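Local coordinates for protein alpha-2,3-sialyltransferase (Campylobacter jejuni, PDB 2P56) that probably transfers sialic acid from CMP-sialic acid to galactose in an alpha-2,3 linkage, this chain being the N-terminal glycosyltransferase portion of a longer protein, at residues Phe73-His78 with Leu262-Thr267; Asn11-Ser16 with Ile159-Lys164; Lys86-Ile91 with Glu251-Asn256. All blocks are in the same frame, centred on the assembly; numbering follows the deposited sequence.

Interaction 1: Phe73-His78 with Leu262-Thr267; sequences FLQQYH and LLTDNT. With EDO (1,2-ethanediol), chain C.
The imidazole of His78 is the centre of this contact, with Leu262 over one face and a 1,2-ethanediol, probably from the crystallisation liquor, over the opposite one. His78 CD2 lies 3.6 Å from Leu262 CB, while Leu262 CD2 covers the first face; on the other, EDO C1 comes within 3.5 Å of His78 NE2 and is displaced toward the rim. With CG anti to the backbone N (chi1 167°), the imidazole is carried off helix 73-85 to lie against Leu262. A water lies in the ring plane at the edge, 2.9 Å from His78 NE2, and donates to Leu263 O at 2.6 Å; it also reaches EDO O2, so it bridges side chain, backbone and diol. Asp265 N donates to EDO O1 over 2.8 Å with a nearly straight N-H...O angle of 174°. One turn before His78, Gln75 meets the same chain through aliphatic carbon: Gln75 CB is 3.4 Å from Leu262 O and Gln75 CG is 4.0 Å from the methyl CG2 of Thr264, the two side chains crossing at about a right angle. The fold is a Rossmann-like parallel sheet flanked by helices. Here the start of helix 73-85, which follows strand 62-68, is joined to the irregular chain leading into helix 268-279, and Thr267 is the N-cap of that last helix, its OG1 bonded to Val270 N. Farther out, Thr79 OG1 bonds Leu262 N and Lys274 NZ bonds Thr264 OG1. At the subunit interface, His78 ND1 is hydrogen-bonded to Tyr139 OH of the second subunit and the imidazole meets the ring of that subunit's Tyr143 with planes about 20° apart, while the backbone O of Tyr143 also bonds the diol.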
loop_
_atom_site.group_PDB
_atom_site.type_symbol
_atom_site.label_atom_id
_atom_site.label_comp_id
_atom_site.label_asym_id
_atom_site.label_seq_id
_atom_site.Cartn_x
_atom_site.Cartn_y
_atom_site.Cartn_z
ATOM N N PHE A 73 18.108 -17.611 -4.238
ATOM C CA PHE A 73 18.413 -16.274 -4.732
ATOM C C PHE A 73 19.512 -15.588 -3.944
ATOM O O PHE A 73 20.391 -14.943 -4.519
ATOM C CB PHE A 73 17.166 -15.375 -4.752
ATOM C CG PHE A 73 17.335 -14.160 -5.620
ATOM C CD1 PHE A 73 17.219 -14.263 -7.006
ATOM C CD2 PHE A 73 17.700 -12.934 -5.066
ATOM C CE1 PHE A 73 17.467 -13.164 -7.831
ATOM C CE2 PHE A 73 17.954 -11.823 -5.882
ATOM C CZ PHE A 73 17.838 -11.940 -7.269
ATOM N N LEU A 74 19.470 -15.716 -2.622
ATOM C CA LEU A 74 20.495 -15.092 -1.801
ATOM C C LEU A 74 21.898 -15.470 -2.305
ATOM O O LEU A 74 22.722 -14.595 -2.561
ATOM C CB LEU A 74 20.330 -15.512 -0.341
ATOM C CG LEU A 74 21.334 -14.890 0.625
ATOM C CD1 LEU A 74 21.044 -13.395 0.794
ATOM C CD2 LEU A 74 21.258 -15.618 1.956
ATOM N N GLN A 75 22.168 -16.764 -2.444
ATOM C CA GLN A 75 23.478 -17.219 -2.927
ATOM C C GLN A 75 23.749 -16.902 -4.408
ATOM O O GLN A 75 24.879 -16.588 -4.788
ATOM C CB GLN A 75 23.629 -18.726 -2.696
ATOM C CG GLN A 75 23.605 -19.143 -1.207
ATOM C CD GLN A 75 22.196 -19.302 -0.657
ATOM O OE1 GLN A 75 21.211 -18.906 -1.297
ATOM N NE2 GLN A 75 22.092 -19.878 0.544
ATOM N N GLN A 76 22.724 -16.994 -5.253
ATOM C CA GLN A 76 22.919 -16.701 -6.670
ATOM C C GLN A 76 23.188 -15.212 -6.878
ATOM O O GLN A 76 24.010 -14.834 -7.712
ATOM C CB GLN A 76 21.686 -17.107 -7.487
ATOM C CG GLN A 76 21.412 -18.599 -7.558
ATOM C CD GLN A 76 22.393 -19.352 -8.443
ATOM O OE1 GLN A 76 22.045 -20.374 -9.033
ATOM N NE2 GLN A 76 23.618 -18.861 -8.530
ATOM N N TYR A 77 22.486 -14.367 -6.126
ATOM C CA TYR A 77 22.676 -12.925 -6.255
ATOM C C TYR A 77 24.132 -12.613 -5.955
ATOM O O TYR A 77 24.794 -11.884 -6.700
ATOM C CB TYR A 77 21.771 -12.174 -5.280
ATOM C CG TYR A 77 21.923 -10.672 -5.342
ATOM C CD1 TYR A 77 21.270 -9.919 -6.322
ATOM C CD2 TYR A 77 22.723 -9.997 -4.415
ATOM C CE1 TYR A 77 21.409 -8.535 -6.372
ATOM C CE2 TYR A 77 22.869 -8.615 -4.460
ATOM C CZ TYR A 77 22.210 -7.891 -5.436
ATOM O OH TYR A 77 22.358 -6.521 -5.470
ATOM N N HIS A 78 24.622 -13.183 -4.856
ATOM C CA HIS A 78 26.010 -13.001 -4.440
ATOM C C HIS A 78 26.955 -13.562 -5.506
ATOM O O HIS A 78 27.952 -12.939 -5.862
ATOM C CB HIS A 78 26.239 -13.704 -3.095
ATOM C CG HIS A 78 27.684 -13.861 -2.720
ATOM N ND1 HIS A 78 28.576 -12.809 -2.713
ATOM C CD2 HIS A 78 28.379 -14.944 -2.297
ATOM C CE1 HIS A 78 29.758 -13.239 -2.305
ATOM N NE2 HIS A 78 29.665 -14.531 -2.044
ATOM N N LEU A 262 28.206 -19.916 -5.005
ATOM C CA LEU A 262 28.943 -19.412 -3.849
ATOM C C LEU A 262 28.196 -19.522 -2.534
ATOM O O LEU A 262 26.982 -19.343 -2.481
ATOM C CB LEU A 262 29.330 -17.951 -4.080
ATOM C CG LEU A 262 30.686 -17.616 -4.707
ATOM C CD1 LEU A 262 31.234 -18.784 -5.500
ATOM C CD2 LEU A 262 30.528 -16.395 -5.575
ATOM N N LEU A 263 28.930 -19.824 -1.468
ATOM C CA LEU A 263 28.337 -19.924 -0.137
ATOM C C LEU A 263 28.385 -18.542 0.506
ATOM O O LEU A 263 29.245 -17.728 0.176
ATOM C CB LEU A 263 29.115 -20.929 0.717
ATOM C CG LEU A 263 28.636 -22.387 0.703
ATOM C CD1 LEU A 263 28.081 -22.767 -0.654
ATOM C CD2 LEU A 263 29.798 -23.292 1.092
ATOM N N THR A 264 27.454 -18.271 1.413
ATOM C CA THR A 264 27.420 -16.980 2.084
ATOM C C THR A 264 27.948 -17.089 3.512
ATOM O O THR A 264 27.892 -18.158 4.112
ATOM C CB THR A 264 25.988 -16.414 2.129
ATOM O OG1 THR A 264 25.130 -17.315 2.845
ATOM C CG2 THR A 264 25.461 -16.227 0.718
ATOM N N ASP A 265 28.479 -15.983 4.035
ATOM C CA ASP A 265 28.991 -15.933 5.404
ATOM C C ASP A 265 27.822 -15.648 6.342
ATOM O O ASP A 265 26.873 -14.951 5.965
ATOM C CB ASP A 265 30.044 -14.828 5.546
ATOM C CG ASP A 265 31.428 -15.285 5.123
ATOM O OD1 ASP A 265 32.309 -14.427 4.882
ATOM O OD2 ASP A 265 31.631 -16.511 5.033
ATOM N N ASN A 266 27.892 -16.171 7.563
ATOM C CA ASN A 266 26.815 -15.967 8.524
ATOM C C ASN A 266 26.837 -14.601 9.216
ATOM O O ASN A 266 26.933 -14.501 10.439
ATOM C CB ASN A 266 26.826 -17.090 9.563
ATOM C CG ASN A 266 25.562 -17.122 10.397
ATOM O OD1 ASN A 266 25.568 -16.746 11.571
ATOM N ND2 ASN A 266 24.463 -17.566 9.789
ATOM N N THR A 267 26.752 -13.550 8.409
ATOM C CA THR A 267 26.723 -12.179 8.897
ATOM C C THR A 267 25.356 -11.975 9.548
ATOM O O THR A 267 24.500 -12.854 9.490
ATOM C CB THR A 267 26.836 -11.174 7.733
ATOM O OG1 THR A 267 25.745 -11.388 6.828
ATOM C CG2 THR A 267 28.153 -11.349 6.980
HETATM C C1 EDO C . 29.173 -13.985 1.373
HETATM O O1 EDO C . 28.539 -13.556 2.592
HETATM C C2 EDO C . 30.639 -13.736 1.464
HETATM O O2 EDO C . 31.482 -14.918 1.333
HETATM O O HOH W 1 31.331 -16.537 -0.769
#

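Interaction 2: Asn11-Ser16 with Ile159-Lys164; sequences NELIVS and IALGYK
Val15 sets one methyl over the flat face of Tyr163: Val15 CG2 is 3.6 Å from the ring centroid and only 21° off the ring normal, a CH-pi contact by geometry. The methyl is displaced toward the rim, and the nearest ring carbon, Tyr163 CE1, is 3.3 Å from Val15 CG2. The first torsion of Val15 divides its two branches. CG1, anti to the backbone N (chi1 178°), is directed to the backbone of Gly162, whose O is 3.9 Å from it, whereas CG2 is the branch that meets the ring and also lies 3.5 Å from Leu161 O. Two residues earlier, Leu13 crosses both Leu161 and Tyr163 at about right angles. Leu13 CD1 packs 4.1 Å from Leu161 CD2; Leu13 CD2 approaches the phenol obliquely, 3.7 Å from Tyr163 OH. That hydroxyl is hydrogen-bonded to Asp44, which ties down the far end of the ring, and Leu13 also packs on strands 62-68 and 90-96. The chain turns sharply between Leu161 and Tyr163 because Gly162, with positive phi (119°), ends helix 150-161 in a Schellman motif. Thus the segment before strand 21-25 covers a helix-to-strand turn that leads to strand 165-169, the neighbour of strand 21-25 in the parallel sheet, a connection characteristic of Rossmann-like alpha/beta folds.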
loop_
_atom_site.group_PDB
_atom_site.type_symbol
_atom_site.label_atom_id
_atom_site.label_comp_id
_atom_site.label_asym_id
_atom_site.label_seq_id
_atom_site.Cartn_x
_atom_site.Cartn_y
_atom_site.Cartn_z
ATOM N N ASN A 11 18.500 -0.135 -15.177
ATOM C CA ASN A 11 17.355 0.204 -14.329
ATOM C C ASN A 11 16.146 -0.544 -14.873
ATOM O O ASN A 11 15.386 -1.165 -14.125
ATOM C CB ASN A 11 17.057 1.707 -14.371
ATOM C CG ASN A 11 18.127 2.538 -13.696
ATOM O OD1 ASN A 11 18.474 2.304 -12.539
ATOM N ND2 ASN A 11 18.652 3.521 -14.416
ATOM N N GLU A 12 15.975 -0.463 -16.189
ATOM C CA GLU A 12 14.886 -1.136 -16.881
ATOM C C GLU A 12 15.485 -1.733 -18.150
ATOM O O GLU A 12 16.363 -1.133 -18.771
ATOM C CB GLU A 12 13.778 -0.140 -17.247
ATOM C CG GLU A 12 12.495 -0.793 -17.762
ATOM C CD GLU A 12 11.458 0.221 -18.242
ATOM O OE1 GLU A 12 11.170 1.183 -17.497
ATOM O OE2 GLU A 12 10.923 0.051 -19.362
ATOM N N LEU A 13 15.019 -2.920 -18.519
ATOM C CA LEU A 13 15.506 -3.598 -19.715
ATOM C C LEU A 13 14.605 -3.222 -20.898
ATOM O O LEU A 13 13.502 -3.756 -21.047
ATOM C CB LEU A 13 15.494 -5.113 -19.481
ATOM C CG LEU A 13 16.203 -6.037 -20.474
ATOM C CD1 LEU A 13 16.244 -7.442 -19.876
ATOM C CD2 LEU A 13 15.486 -6.045 -21.826
ATOM N N ILE A 14 15.078 -2.296 -21.730
ATOM C CA ILE A 14 14.310 -1.839 -22.886
ATOM C C ILE A 14 14.777 -2.453 -24.200
ATOM O O ILE A 14 15.963 -2.415 -24.532
ATOM C CB ILE A 14 14.370 -0.299 -23.031
ATOM C CG1 ILE A 14 13.609 0.377 -21.891
ATOM C CG2 ILE A 14 13.772 0.120 -24.361
ATOM C CD1 ILE A 14 14.273 0.256 -20.548
ATOM N N VAL A 15 13.831 -3.011 -24.949
ATOM C CA VAL A 15 14.125 -3.622 -26.241
ATOM C C VAL A 15 13.768 -2.649 -27.369
ATOM O O VAL A 15 12.622 -2.208 -27.473
ATOM C CB VAL A 15 13.308 -4.925 -26.451
ATOM C CG1 VAL A 15 13.599 -5.509 -27.823
ATOM C CG2 VAL A 15 13.640 -5.935 -25.373
ATOM N N SER A 16 14.751 -2.308 -28.201
ATOM C CA SER A 16 14.523 -1.411 -29.332
ATOM C C SER A 16 13.972 -2.218 -30.504
ATOM O O SER A 16 14.378 -3.362 -30.719
ATOM C CB SER A 16 15.829 -0.736 -29.756
ATOM O OG SER A 16 15.664 -0.060 -30.994
ATOM N N ILE A 159 9.238 -12.166 -24.235
ATOM C CA ILE A 159 8.074 -11.728 -24.990
ATOM C C ILE A 159 7.432 -10.491 -24.361
ATOM O O ILE A 159 7.138 -9.514 -25.061
ATOM C CB ILE A 159 7.027 -12.864 -25.101
ATOM C CG1 ILE A 159 7.585 -14.000 -25.964
ATOM C CG2 ILE A 159 5.731 -12.336 -25.697
ATOM C CD1 ILE A 159 6.639 -15.184 -26.112
ATOM N N ALA A 160 7.232 -10.517 -23.044
ATOM C CA ALA A 160 6.622 -9.384 -22.353
ATOM C C ALA A 160 7.484 -8.131 -22.471
ATOM O O ALA A 160 6.988 -7.005 -22.411
ATOM C CB ALA A 160 6.390 -9.725 -20.879
ATOM N N LEU A 161 8.780 -8.334 -22.643
ATOM C CA LEU A 161 9.717 -7.225 -22.767
ATOM C C LEU A 161 9.792 -6.650 -24.187
ATOM O O LEU A 161 10.281 -5.537 -24.381
ATOM C CB LEU A 161 11.104 -7.681 -22.309
ATOM C CG LEU A 161 11.673 -7.259 -20.945
ATOM C CD1 LEU A 161 10.617 -6.671 -20.031
ATOM C CD2 LEU A 161 12.341 -8.464 -20.322
ATOM N N GLY A 162 9.329 -7.402 -25.183
ATOM C CA GLY A 162 9.364 -6.877 -26.539
ATOM C C GLY A 162 10.170 -7.626 -27.587
ATOM O O GLY A 162 10.208 -7.205 -28.741
ATOM N N TYR A 163 10.830 -8.716 -27.214
ATOM C CA TYR A 163 11.587 -9.473 -28.199
ATOM C C TYR A 163 10.565 -10.187 -29.067
ATOM O O TYR A 163 9.528 -10.615 -28.559
ATOM C CB TYR A 163 12.511 -10.485 -27.525
ATOM C CG TYR A 163 13.655 -9.849 -26.762
ATOM C CD1 TYR A 163 13.565 -9.632 -25.392
ATOM C CD2 TYR A 163 14.828 -9.465 -27.418
ATOM C CE1 TYR A 163 14.606 -9.058 -24.685
ATOM C CE2 TYR A 163 15.880 -8.884 -26.719
ATOM C CZ TYR A 163 15.762 -8.686 -25.347
ATOM O OH TYR A 163 16.803 -8.136 -24.631
ATOM N N LYS A 164 10.848 -10.313 -30.363
ATOM C CA LYS A 164 9.908 -10.951 -31.284
ATOM C C LYS A 164 10.376 -12.287 -31.834
ATOM O O LYS A 164 9.563 -13.088 -32.294
ATOM C CB LYS A 164 9.589 -10.011 -32.451
ATOM C CG LYS A 164 9.440 -8.558 -32.048
ATOM C CD LYS A 164 8.432 -8.354 -30.927
ATOM C CE LYS A 164 7.003 -8.566 -31.388
ATOM N NZ LYS A 164 6.033 -8.037 -30.378
#

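Interaction 3: Lys86-Ile91 with Glu251-Asn256; sequences KNEYEI and ENKHNN
Lys86 reaches across to the backbone of Asn256, its NZ donating to Asn256 O over 3.0 Å, with a C=O...N angle of 152° and the donor tilted 21° from the carbonyl plane. It stands at the end of helix 73-85, where Asn87, with positive phi, closes a Schellman motif before strand 90-96 of the Rossmann-like sheet; residues 251-256 belong to the long irregular chain after strand 224-227. The Lys86-Asn256 side is the looser one, made by two exposed residues. The lysine also forms a salt bridge in its own segment, Lys86 NZ lying 2.7 Å from Glu88 OE2 and nearly along the C-O axis, so one ammonium links a carboxylate and a carbonyl. Packing is denser at the other end, where the side chains of Tyr89 and Lys253 cross at about a right angle; the exact separation of the lysine CE from the hydroxyl is doubtful. The rings of Phe51 and Tyr57 meet the buried Tyr89 ring edge-to-face, and Tyr89 OH is bonded to Glu54. Between the two ends lies the buried Glu88, its OE1 also accepting from Ile258 N. Its charge and that of Lys253 stand beyond salt-bridge range, 4.4 Å from Glu88 OE1 to Lys253 NZ. Lys253 NZ is also held by the carbonyls of Tyr52 and Glu54. A water spans the gap: its bond to Glu88 OE1 is modelled implausibly short and is doubtful in length, but it accepts from Lys253 NZ at 2.7 Å.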
loop_
_atom_site.group_PDB
_atom_site.type_symbol
_atom_site.label_atom_id
_atom_site.label_comp_id
_atom_site.label_asym_id
_atom_site.label_seq_id
_atom_site.Cartn_x
_atom_site.Cartn_y
_atom_site.Cartn_z
ATOM N N LYS A 86 34.765 -10.216 -10.844
ATOM C CA LYS A 86 35.910 -10.974 -11.331
ATOM C C LYS A 86 36.054 -10.914 -12.848
ATOM O O LYS A 86 36.929 -11.567 -13.413
ATOM C CB LYS A 86 35.796 -12.442 -10.904
ATOM C CG LYS A 86 36.060 -12.710 -9.425
ATOM C CD LYS A 86 35.960 -14.204 -9.121
ATOM C CE LYS A 86 36.949 -15.021 -9.966
ATOM N NZ LYS A 86 36.760 -16.506 -9.848
ATOM N N ASN A 87 35.188 -10.141 -13.502
ATOM C CA ASN A 87 35.217 -9.988 -14.956
ATOM C C ASN A 87 34.918 -11.256 -15.748
ATOM O O ASN A 87 35.260 -11.343 -16.927
ATOM C CB ASN A 87 36.573 -9.439 -15.403
ATOM C CG ASN A 87 36.835 -8.043 -14.880
ATOM O OD1 ASN A 87 36.055 -7.117 -15.128
ATOM N ND2 ASN A 87 37.933 -7.880 -14.147
ATOM N N GLU A 88 34.283 -12.237 -15.114
ATOM C CA GLU A 88 33.961 -13.477 -15.811
ATOM C C GLU A 88 32.772 -13.300 -16.743
ATOM O O GLU A 88 32.700 -13.930 -17.795
ATOM C CB GLU A 88 33.703 -14.598 -14.808
ATOM C CG GLU A 88 34.964 -15.005 -14.060
ATOM C CD GLU A 88 34.753 -16.210 -13.170
ATOM O OE1 GLU A 88 34.094 -17.169 -13.612
ATOM O OE2 GLU A 88 35.256 -16.211 -12.035
ATOM N N TYR A 89 31.836 -12.442 -16.357
ATOM C CA TYR A 89 30.674 -12.162 -17.193
ATOM C C TYR A 89 30.267 -10.710 -17.035
ATOM O O TYR A 89 30.644 -10.045 -16.070
ATOM C CB TYR A 89 29.474 -13.024 -16.791
ATOM C CG TYR A 89 29.583 -14.496 -17.104
ATOM C CD1 TYR A 89 29.245 -14.993 -18.367
ATOM C CD2 TYR A 89 29.987 -15.401 -16.122
ATOM C CE1 TYR A 89 29.301 -16.358 -18.636
ATOM C CE2 TYR A 89 30.051 -16.755 -16.379
ATOM C CZ TYR A 89 29.704 -17.233 -17.633
ATOM O OH TYR A 89 29.750 -18.590 -17.862
ATOM N N GLU A 90 29.495 -10.227 -18.001
ATOM C CA GLU A 90 28.937 -8.880 -17.963
ATOM C C GLU A 90 27.447 -9.186 -17.837
ATOM O O GLU A 90 26.871 -9.844 -18.700
ATOM C CB GLU A 90 29.209 -8.119 -19.265
ATOM C CG GLU A 90 28.413 -6.824 -19.372
ATOM C CD GLU A 90 28.739 -6.026 -20.615
ATOM O OE1 GLU A 90 29.888 -5.545 -20.721
ATOM O OE2 GLU A 90 27.847 -5.881 -21.483
ATOM N N ILE A 91 26.829 -8.735 -16.756
ATOM C CA ILE A 91 25.417 -9.015 -16.525
ATOM C C ILE A 91 24.656 -7.711 -16.367
ATOM O O ILE A 91 24.891 -6.980 -15.412
ATOM C CB ILE A 91 25.255 -9.852 -15.250
ATOM C CG1 ILE A 91 26.121 -11.109 -15.357
ATOM C CG2 ILE A 91 23.790 -10.193 -15.028
ATOM C CD1 ILE A 91 26.159 -11.959 -14.085
ATOM N N GLU A 251 35.307 -19.353 -26.564
ATOM C CA GLU A 251 36.328 -19.039 -25.571
ATOM C C GLU A 251 36.211 -19.978 -24.376
ATOM O O GLU A 251 35.125 -20.153 -23.827
ATOM C CB GLU A 251 36.139 -17.604 -25.080
ATOM C CG GLU A 251 37.412 -16.811 -24.887
ATOM C CD GLU A 251 37.674 -15.872 -26.048
ATOM O OE1 GLU A 251 37.852 -16.361 -27.185
ATOM O OE2 GLU A 251 37.694 -14.641 -25.824
ATOM N N ASN A 252 37.325 -20.575 -23.969
ATOM C CA ASN A 252 37.310 -21.463 -22.815
ATOM C C ASN A 252 37.339 -20.646 -21.522
ATOM O O ASN A 252 37.849 -19.523 -21.499
ATOM C CB ASN A 252 38.506 -22.415 -22.865
ATOM C CG ASN A 252 38.260 -23.615 -23.769
ATOM O OD1 ASN A 252 37.918 -23.467 -24.946
ATOM N ND2 ASN A 252 38.432 -24.811 -23.219
ATOM N N LYS A 253 36.776 -21.202 -20.455
ATOM C CA LYS A 253 36.750 -20.518 -19.164
ATOM C C LYS A 253 38.127 -20.572 -18.510
ATOM O O LYS A 253 38.848 -21.559 -18.657
ATOM C CB LYS A 253 35.736 -21.185 -18.232
ATOM C CG LYS A 253 34.275 -20.963 -18.590
ATOM C CD LYS A 253 33.863 -19.534 -18.318
ATOM C CE LYS A 253 32.471 -19.475 -17.730
ATOM N NZ LYS A 253 32.388 -20.157 -16.411
ATOM N N HIS A 254 38.492 -19.520 -17.783
ATOM C CA HIS A 254 39.785 -19.512 -17.110
ATOM C C HIS A 254 39.850 -20.570 -16.007
ATOM O O HIS A 254 38.824 -21.033 -15.509
ATOM C CB HIS A 254 40.089 -18.146 -16.504
ATOM C CG HIS A 254 41.334 -18.135 -15.675
ATOM N ND1 HIS A 254 42.574 -18.438 -16.195
ATOM C CD2 HIS A 254 41.524 -17.922 -14.351
ATOM C CE1 HIS A 254 43.473 -18.414 -15.227
ATOM N NE2 HIS A 254 42.863 -18.104 -14.098
ATOM N N ASN A 255 41.073 -20.934 -15.630
ATOM C CA ASN A 255 41.333 -21.939 -14.601
ATOM C C ASN A 255 40.532 -21.782 -13.314
ATOM O O ASN A 255 39.848 -22.709 -12.877
ATOM C CB ASN A 255 42.823 -21.939 -14.248
ATOM C CG ASN A 255 43.699 -22.382 -15.403
ATOM O OD1 ASN A 255 44.928 -22.349 -15.312
ATOM N ND2 ASN A 255 43.071 -22.806 -16.497
ATOM N N ASN A 256 40.628 -20.605 -12.707
ATOM C CA ASN A 256 39.945 -20.340 -11.451
ATOM C C ASN A 256 38.544 -19.758 -11.600
ATOM O O ASN A 256 38.081 -19.018 -10.733
ATOM C CB ASN A 256 40.805 -19.407 -10.598
ATOM C CG ASN A 256 42.263 -19.830 -10.567
ATOM O OD1 ASN A 256 42.583 -20.980 -10.253
ATOM N ND2 ASN A 256 43.156 -18.900 -10.895
HETATM O O HOH W 2 32.315 -18.671 -14.196
#

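From the N terminus, residues 11-16 come first, before strand 21-25, and find their partner only at 159-164, so interaction 2 closes a loop holding the strands 21-25 through 121-122. Within that loop the chain passes residues 73-78 and 86-91, the two ends of the helix 73-85 region, whose partners lie beyond 164. Interactions 1 and 3 therefore both cross interaction 2. Between themselves they nest: 86-91 with 251-256 lies inside the loop closed by 73-78 with 262-267, their centres 19 Å apart. Together these two fasten the C-terminal chain to that helix and the approach to strand 90-96, whereas interaction 2, its centre 29 Å from that of interaction 1 and 26 Å from that of interaction 3, joins the N-terminal chain to helix 150-161.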